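Local coordinates for protein transcriptional regulator (TetR/AcrR family) (Bacillus halodurans, PDB 5GP9) that probably binds operator DNA to repress fatty acid degradation genes as a TetR-family regulator, with long-chain fatty acyl ligands as likely effectors, at residues 56-59 against 60-64; 118-121 against 122-125. All coordinates share one frame; numbering follows the deposited sequence.

Contact 1: 56-59 against 60-64. With PLM (palmitic acid), chain E.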
loop_
_atom_site.group_PDB
_atom_site.type_symbol
_atom_site.label_atom_id
_atom_site.label_comp_id
_atom_site.label_asym_id
_atom_site.label_seq_id
_atom_site.Cartn_x
_atom_site.Cartn_y
_atom_site.Cartn_z
ATOM N N SER A 56 -9.040 -14.203 -11.618
ATOM C CA SER A 56 -9.942 -13.975 -12.725
ATOM C C SER A 56 -10.849 -12.785 -12.420
ATOM O O SER A 56 -11.055 -11.949 -13.288
ATOM C CB SER A 56 -10.838 -15.197 -12.987
ATOM O OG SER A 56 -9.988 -16.335 -13.151
ATOM N N LEU A 57 -11.334 -12.782 -11.214
ATOM C CA LEU A 57 -12.260 -11.701 -10.774
ATOM C C LEU A 57 -11.579 -10.377 -10.727
ATOM O O LEU A 57 -12.140 -9.367 -11.214
ATOM C CB LEU A 57 -12.913 -12.001 -9.436
ATOM C CG LEU A 57 -12.357 -11.892 -8.033
ATOM C CD1 LEU A 57 -12.386 -10.481 -7.443
ATOM C CD2 LEU A 57 -13.161 -12.746 -7.096
ATOM N N PHE A 58 -10.293 -10.394 -10.284
ATOM C CA PHE A 58 -9.540 -9.153 -10.218
ATOM C C PHE A 58 -9.311 -8.605 -11.581
ATOM O O PHE A 58 -9.506 -7.440 -11.862
ATOM C CB PHE A 58 -8.272 -9.321 -9.313
ATOM C CG PHE A 58 -7.500 -8.027 -9.094
ATOM C CD1 PHE A 58 -8.103 -6.927 -8.541
ATOM C CD2 PHE A 58 -6.193 -7.915 -9.477
ATOM C CE1 PHE A 58 -7.417 -5.730 -8.382
ATOM C CE2 PHE A 58 -5.499 -6.745 -9.285
ATOM C CZ PHE A 58 -6.115 -5.661 -8.765
ATOM N N GLN A 59 -8.964 -9.478 -12.522
ATOM C CA GLN A 59 -8.693 -9.052 -13.864
ATOM C C GLN A 59 -9.931 -8.512 -14.576
ATOM O O GLN A 59 -9.851 -7.526 -15.307
ATOM C CB GLN A 59 -8.235 -10.264 -14.623
ATOM C CG GLN A 59 -7.702 -10.103 -16.015
ATOM C CD GLN A 59 -6.980 -11.425 -16.338
ATOM O OE1 GLN A 59 -7.366 -12.525 -15.846
ATOM N NE2 GLN A 59 -5.907 -11.321 -17.061
ATOM N N GLU A 60 -11.052 -9.158 -14.345
ATOM C CA GLU A 60 -12.241 -8.829 -15.133
ATOM C C GLU A 60 -12.717 -7.462 -14.675
ATOM O O GLU A 60 -12.919 -6.544 -15.479
ATOM C CB GLU A 60 -13.266 -9.936 -14.969
ATOM C CG GLU A 60 -14.564 -9.737 -15.756
ATOM C CD GLU A 60 -15.533 -8.904 -14.947
ATOM O OE1 GLU A 60 -15.711 -9.224 -13.719
ATOM O OE2 GLU A 60 -16.094 -7.952 -15.531
ATOM N N LYS A 61 -12.821 -7.334 -13.384
ATOM C CA LYS A 61 -13.204 -6.066 -12.737
ATOM C C LYS A 61 -12.314 -4.878 -12.972
ATOM O O LYS A 61 -12.800 -3.778 -13.153
ATOM C CB LYS A 61 -13.334 -6.277 -11.268
ATOM C CG LYS A 61 -14.514 -7.142 -10.936
ATOM C CD LYS A 61 -14.663 -7.250 -9.452
ATOM C CE LYS A 61 -15.850 -8.049 -8.979
ATOM N NZ LYS A 61 -17.202 -7.690 -9.324
ATOM N N MET A 62 -11.003 -5.085 -12.905
ATOM C CA MET A 62 -10.078 -4.016 -13.270
ATOM C C MET A 62 -10.232 -3.560 -14.702
ATOM O O MET A 62 -10.171 -2.380 -14.987
ATOM C CB MET A 62 -8.630 -4.480 -12.983
ATOM C CG MET A 62 -8.352 -4.473 -11.512
ATOM S SD MET A 62 -8.365 -2.799 -10.733
ATOM C CE MET A 62 -7.670 -1.853 -12.018
ATOM N N GLY A 63 -10.436 -4.504 -15.624
ATOM C CA GLY A 63 -10.572 -4.179 -16.988
ATOM C C GLY A 63 -11.741 -3.274 -17.206
ATOM O O GLY A 63 -11.603 -2.303 -17.933
ATOM N N ARG A 64 -12.844 -3.542 -16.531
ATOM C CA ARG A 64 -14.056 -2.690 -16.663
ATOM C C ARG A 64 -13.942 -1.343 -15.978
ATOM O O ARG A 64 -14.469 -0.366 -16.474
ATOM C CB ARG A 64 -15.287 -3.381 -16.104
ATOM C CG ARG A 64 -15.627 -4.648 -16.859
ATOM C CD ARG A 64 -17.038 -5.197 -16.622
ATOM N NE ARG A 64 -17.265 -6.254 -17.632
ATOM C CZ ARG A 64 -17.745 -6.079 -18.875
ATOM N NH1 ARG A 64 -18.185 -4.888 -19.311
ATOM N NH2 ARG A 64 -17.834 -7.133 -19.689
HETATM C C1 PLM E . 1.123 -2.051 -4.129
HETATM O O1 PLM E . 0.586 -0.934 -3.978
HETATM O O2 PLM E . 2.248 -2.242 -3.668
HETATM C C2 PLM E . 0.431 -3.196 -4.874
HETATM C C3 PLM E . -0.862 -3.642 -4.154
HETATM C C4 PLM E . -1.530 -4.946 -4.659
HETATM C C5 PLM E . -2.896 -4.929 -5.408
HETATM C C6 PLM E . -3.709 -3.639 -5.305
HETATM C C7 PLM E . -5.171 -3.738 -5.707
HETATM C C8 PLM E . -5.827 -2.436 -5.385
HETATM C C9 PLM E . -6.244 -1.613 -6.560
HETATM C CA PLM E . -7.648 -1.207 -6.378
HETATM C CB PLM E . -7.938 -0.200 -7.472
HETATM C CC PLM E . -9.397 0.200 -7.362
HETATM C CD PLM E . -10.243 -1.078 -7.365
HETATM C CE PLM E . -11.424 -1.143 -8.299
HETATM C CF PLM E . -11.594 -2.619 -8.656
HETATM C CG PLM E . -12.860 -2.752 -9.429
#
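Phe58 and Met62, one turn apart on helix 50-74, lie side by side and point the same way into the palmitic acid pocket. Met62 CG sits over one face of the Phe58 ring, 3.8 Å from the ring centroid and 24° off the normal, which defines a CH-pi contact displaced toward the CE1 rim. The sulfur lies farther out and oblique to the same ring, a Met-aromatic contact with Met62 SD 4.7 Å from the centroid. With CG anti to the carbonyl carbon (chi1 -74°) the methylene lies over the ring, and the bend at chi2 (-66°) sets SD beyond its rim. Both side chains meet the ligand: Phe58 CZ is 3.7 Å from PLM C7, near mid-chain, and Met62 SD is 3.8 Å from PLM CF, beside the terminal methyl. Beneath them the helical bond from Met62 N to Phe58 O measures 3.0 Å. On another side of the helix, Glu60 OE2 accepts Arg64 NE at 2.9 Å in a salt bridge, with the carboxylate oxygen in the guanidinium plane. The chemistry divides round the helix: charged pairing on one side, on the other a largely apolar surface of ring, methylene and sulfur, consistent with holding a hydrocarbon tail.

Contact 2: 118-121 against 122-125. With PLM (palmitic acid), chain E.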
loop_
_atom_site.group_PDB
_atom_site.type_symbol
_atom_site.label_atom_id
_atom_site.label_comp_id
_atom_site.label_asym_id
_atom_site.label_seq_id
_atom_site.Cartn_x
_atom_site.Cartn_y
_atom_site.Cartn_z
ATOM N N LYS A 118 1.068 -11.888 -10.374
ATOM C CA LYS A 118 -0.143 -11.845 -11.192
ATOM C C LYS A 118 -1.004 -10.617 -10.851
ATOM O O LYS A 118 -1.484 -9.883 -11.713
ATOM C CB LYS A 118 -0.961 -13.105 -10.988
ATOM C CG LYS A 118 -0.288 -14.307 -11.622
ATOM C CD LYS A 118 -1.285 -15.466 -11.744
ATOM C CE LYS A 118 -0.554 -16.791 -11.885
ATOM N NZ LYS A 118 -0.069 -17.343 -10.586
ATOM N N ILE A 119 -1.144 -10.378 -9.572
ATOM C CA ILE A 119 -1.930 -9.161 -9.154
ATOM C C ILE A 119 -1.345 -7.847 -9.698
ATOM O O ILE A 119 -2.015 -6.957 -10.251
ATOM C CB ILE A 119 -2.001 -9.167 -7.605
ATOM C CG1 ILE A 119 -2.873 -10.330 -7.147
ATOM C CG2 ILE A 119 -2.494 -7.813 -7.078
ATOM C CD1 ILE A 119 -2.666 -10.621 -5.653
ATOM N N ASN A 120 -0.019 -7.687 -9.615
ATOM C CA ASN A 120 0.630 -6.553 -10.184
ATOM C C ASN A 120 0.508 -6.428 -11.687
ATOM O O ASN A 120 0.378 -5.328 -12.231
ATOM C CB ASN A 120 2.129 -6.498 -9.765
ATOM C CG ASN A 120 2.323 -6.314 -8.240
ATOM O OD1 ASN A 120 1.581 -5.602 -7.568
ATOM N ND2 ASN A 120 3.343 -6.938 -7.711
ATOM N N GLU A 121 0.501 -7.557 -12.405
ATOM C CA GLU A 121 0.296 -7.474 -13.795
ATOM C C GLU A 121 -1.102 -6.946 -14.136
ATOM O O GLU A 121 -1.246 -6.139 -15.062
ATOM C CB GLU A 121 0.586 -8.850 -14.464
ATOM C CG GLU A 121 0.381 -8.829 -15.954
ATOM C CD GLU A 121 0.664 -10.174 -16.605
ATOM O OE1 GLU A 121 0.077 -11.205 -16.156
ATOM O OE2 GLU A 121 1.468 -10.170 -17.563
ATOM N N VAL A 122 -2.095 -7.292 -13.314
ATOM C CA VAL A 122 -3.466 -6.778 -13.557
ATOM C C VAL A 122 -3.516 -5.242 -13.281
ATOM O O VAL A 122 -4.078 -4.433 -14.040
ATOM C CB VAL A 122 -4.508 -7.514 -12.695
ATOM C CG1 VAL A 122 -5.873 -6.869 -12.792
ATOM C CG2 VAL A 122 -4.582 -8.985 -13.077
ATOM N N LEU A 123 -2.898 -4.849 -12.197
ATOM C CA LEU A 123 -2.825 -3.463 -11.791
ATOM C C LEU A 123 -2.191 -2.567 -12.820
ATOM O O LEU A 123 -2.579 -1.400 -12.955
ATOM C CB LEU A 123 -2.091 -3.391 -10.444
ATOM C CG LEU A 123 -1.996 -2.055 -9.723
ATOM C CD1 LEU A 123 -3.418 -1.552 -9.425
ATOM C CD2 LEU A 123 -1.075 -2.178 -8.484
ATOM N N LYS A 124 -1.239 -3.106 -13.625
ATOM C CA LYS A 124 -0.546 -2.289 -14.615
ATOM C C LYS A 124 -1.479 -1.594 -15.563
ATOM O O LYS A 124 -1.219 -0.486 -15.964
ATOM C CB LYS A 124 0.572 -3.050 -15.364
ATOM C CG LYS A 124 1.484 -2.108 -16.157
ATOM C CD LYS A 124 2.543 -2.882 -16.939
ATOM C CE LYS A 124 2.837 -2.246 -18.306
ATOM N NZ LYS A 124 3.834 -3.051 -19.093
ATOM N N GLY A 125 -2.615 -2.188 -15.909
ATOM C CA GLY A 125 -3.573 -1.517 -16.766
ATOM C C GLY A 125 -4.088 -0.164 -16.224
ATOM O O GLY A 125 -4.195 0.825 -16.954
HETATM C C1 PLM E . 1.123 -2.051 -4.129
HETATM O O1 PLM E . 0.586 -0.934 -3.978
HETATM O O2 PLM E . 2.248 -2.242 -3.668
HETATM C C2 PLM E . 0.431 -3.196 -4.874
HETATM C C3 PLM E . -0.862 -3.642 -4.154
HETATM C C4 PLM E . -1.530 -4.946 -4.659
HETATM C C5 PLM E . -2.896 -4.929 -5.408
HETATM C C6 PLM E . -3.709 -3.639 -5.305
HETATM C C7 PLM E . -5.171 -3.738 -5.707
HETATM C C8 PLM E . -5.827 -2.436 -5.385
HETATM C C9 PLM E . -6.244 -1.613 -6.560
HETATM C CA PLM E . -7.648 -1.207 -6.378
HETATM C CB PLM E . -7.938 -0.200 -7.472
HETATM C CC PLM E . -9.397 0.200 -7.362
HETATM C CD PLM E . -10.243 -1.078 -7.365
HETATM C CE PLM E . -11.424 -1.143 -8.299
HETATM C CF PLM E . -11.594 -2.619 -8.656
HETATM C CG PLM E . -12.860 -2.752 -9.429
#
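One wall of the fatty acid pocket in the all-helical C-terminal domain of this TetR-family protein is formed by a turn of helix 113-139, in which Ile119 and Leu123, one turn apart, both meet the acyl chain. Three i to i+4 backbone bonds hold the turn. Leu123 N gives to Ile119 O at 3.0 Å, and Val122 N and Lys124 N give in the same pattern to Lys118 O and Asn120 O. Lys124 N also has a weak bond to Glu121 O, and at Gly125 the pattern shifts, its N bonding Val122 O instead of Glu121 O.

With this frame fixed, the side chains divide by direction. The CG2 branch of Ile119 makes the tight approach to the ligand, 3.4 Å from PLM C5; this branch stands anti to the backbone N, which turns its methyl to the acyl chain. Leu123 straddles a longer part of the chain: its CD1 lies 4.0 Å from PLM C9, and its CD2 reaches PLM C2 at the same separation. Chi1 of -174° places CG on the ligand side, and chi2 of 60° turns the two methyls to these different carbons. Val122 faces helix 50-74, where its side chain packs on Phe58 and Met62. Its CG2 turns back against the turn before, 3.5 Å from Lys118 O, a van der Waals contact with the carbonyl.

Asn120 lies near the carboxylate end of the ligand and also packs on Met169 of the second subunit, so this part of the pocket wall adjoins the dimer partner. Its amide meets the acyl chain next to the head group rather than the carboxylate itself: Asn120 OD1 is 3.8 Å from PLM C2.

In the fold
From the N terminus the chain passes through the predicted helix-turn-helix (residues 28-47) and enters helix 50-74, where contact 1 occupies successive turns. It then runs through helices 79-95 and 98-107 before helix 113-139 brings in contact 2. Each contact is local within its own helix and closes no long loop; the two follow in series, neither enclosing nor crossing the other. Their centres are only about 10 Å apart, and they touch directly: Gln59 CA lies 3.7 Å from Val122 CG1. Both line the palmitic acid. Because Leu57 of contact 1 also packs on helix 8-26, helix 50-74 physically joins the DNA-binding region to the pocket, a route consistent with effector control.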